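Local structure of copper-sensitive operon repressor (CsoR) (Geobacillus thermodenitrificans, 4M1P) at residues 89-92 with 93-96. The protein senses Cu(I) and binds DNA as a transcriptional repressor, probably releasing its operator when copper binds. The protein carries 1 engineered substitution. Residues are numbered along the deposited sequence; the frame is centred on the assembly and turned at random.
Sequences EQSL and RELM. With NA (sodium ion), chain C; NA (sodium ion), chain D.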
loop_
_atom_site.group_PDB
_atom_site.type_symbol
_atom_site.label_atom_id
_atom_site.label_comp_id
_atom_site.label_asym_id
_atom_site.label_seq_id
_atom_site.Cartn_x
_atom_site.Cartn_y
_atom_site.Cartn_z
ATOM N N GLU A 89 -18.946 -8.895 18.958
ATOM C CA GLU A 89 -17.567 -9.350 19.096
ATOM C C GLU A 89 -17.222 -10.416 18.053
ATOM O O GLU A 89 -16.120 -10.425 17.508
ATOM C CB GLU A 89 -17.288 -9.847 20.514
ATOM C CG GLU A 89 -17.356 -8.755 21.576
ATOM C CD GLU A 89 -16.862 -9.225 22.934
ATOM O OE1 GLU A 89 -17.635 -9.123 23.906
ATOM O OE2 GLU A 89 -15.705 -9.688 23.033
ATOM N N GLN A 90 -18.175 -11.299 17.769
ATOM C CA GLN A 90 -18.010 -12.286 16.707
ATOM C C GLN A 90 -17.736 -11.569 15.390
ATOM O O GLN A 90 -16.729 -11.832 14.726
ATOM C CB GLN A 90 -19.266 -13.153 16.575
ATOM C CG GLN A 90 -19.166 -14.254 15.513
ATOM C CD GLN A 90 -20.496 -14.959 15.243
ATOM O OE1 GLN A 90 -21.522 -14.317 15.008
ATOM N NE2 GLN A 90 -20.475 -16.288 15.266
ATOM N N SER A 91 -18.627 -10.649 15.026
ATOM C CA SER A 91 -18.499 -9.902 13.778
ATOM C C SER A 91 -17.270 -8.996 13.746
ATOM O O SER A 91 -16.676 -8.792 12.685
ATOM C CB SER A 91 -19.754 -9.079 13.514
ATOM O OG SER A 91 -20.828 -9.918 13.148
ATOM N N LEU A 92 -16.892 -8.456 14.901
ATOM C CA LEU A 92 -15.734 -7.575 14.973
ATOM C C LEU A 92 -14.442 -8.344 14.692
ATOM O O LEU A 92 -13.554 -7.848 13.995
ATOM C CB LEU A 92 -15.654 -6.887 16.338
ATOM C CG LEU A 92 -14.402 -6.042 16.573
ATOM C CD1 LEU A 92 -14.314 -4.920 15.557
ATOM C CD2 LEU A 92 -14.371 -5.482 17.988
ATOM N N ARG A 93 -14.344 -9.554 15.234
ATOM C CA ARG A 93 -13.161 -10.382 15.035
ATOM C C ARG A 93 -13.001 -10.769 13.561
ATOM O O ARG A 93 -11.887 -10.731 13.026
ATOM C CB ARG A 93 -13.214 -11.626 15.926
ATOM C CG ARG A 93 -11.945 -12.458 15.906
ATOM C CD ARG A 93 -11.799 -13.283 17.180
ATOM N NE ARG A 93 -11.314 -12.493 18.312
ATOM C CZ ARG A 93 -10.041 -12.439 18.699
ATOM N NH1 ARG A 93 -9.114 -13.139 18.054
ATOM N NH2 ARG A 93 -9.695 -11.694 19.740
ATOM N N GLU A 94 -14.110 -11.130 12.912
ATOM C CA GLU A 94 -14.106 -11.389 11.479
ATOM C C GLU A 94 -13.541 -10.169 10.765
ATOM O O GLU A 94 -12.604 -10.284 9.982
ATOM C CB GLU A 94 -15.523 -11.661 10.960
ATOM C CG GLU A 94 -16.053 -13.077 11.152
ATOM C CD GLU A 94 -17.526 -13.196 10.770
ATOM O OE1 GLU A 94 -18.158 -12.148 10.524
ATOM O OE2 GLU A 94 -18.051 -14.333 10.724
ATOM N N LEU A 95 -14.113 -9.001 11.050
ATOM C CA LEU A 95 -13.719 -7.762 10.386
ATOM C C LEU A 95 -12.227 -7.476 10.549
ATOM O O LEU A 95 -11.564 -7.058 9.597
ATOM C CB LEU A 95 -14.536 -6.583 10.914
ATOM C CG LEU A 95 -14.366 -5.242 10.190
ATOM C CD1 LEU A 95 -14.853 -5.319 8.748
ATOM C CD2 LEU A 95 -15.083 -4.122 10.933
ATOM N N MET A 96 -11.694 -7.705 11.746
ATOM C CA MET A 96 -10.275 -7.479 11.972
ATOM C C MET A 96 -9.411 -8.444 11.166
ATOM O O MET A 96 -8.329 -8.079 10.706
ATOM C CB MET A 96 -9.931 -7.562 13.458
ATOM C CG MET A 96 -10.440 -6.379 14.261
ATOM S SD MET A 96 -9.987 -4.796 13.505
ATOM C CE MET A 96 -8.202 -4.849 13.676
HETATM NA NA NA C . -16.816 -11.172 25.085
HETATM NA NA NA D . -22.714 -11.887 14.016
HETATM O O HOH W 1 -17.778 -9.381 10.258
HETATM O O HOH W 2 -19.281 -11.806 25.444
#
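Glu-94 runs back past the Gln-90 and Ser-91 carbonyls of the preceding turn of helix 88-103. Its CB rests 3.5 Å from Ser-91 O, and CG passes 3.8 Å from Gln-90 O. With CG anti to the carbonyl carbon (chi1 -82°) and the chain extended beyond it, the carboxylate runs back alongside Ser-91. There OE1 accepts a hydrogen bond from a water, 2.8 Å away, which also donates to Ser-91 O. That carbonyl already receives the helical bond from Leu-95 N, so two donors share it. OE1 is bonded as well to Tyr-48 OH of the third subunit, while OE2 takes the backbone N-H of Gly-12; reach and two acceptor oxygens suit a glutamate to serve water, Tyr-48 and Gly-12 together.

Ser-91 is small enough to lie against Val-79 and Ala-82 of helix 49-85, and Ser-91 OG and Gln-90 OE1 each lie 2.9 Å from one sodium ion, which Ser-87 also binds. On another face Leu-92 CD1 meets Met-96 CG at 4.3 Å, one turn on, as apolar residues suited to packing on Ala-75 of the second subunit. One side of the helix thus presents oxygen ligands, another hydrocarbon, and the two oxygens of a single carboxylate join this helix to Gly-12 of its own chain and to Tyr-48 of the third subunit.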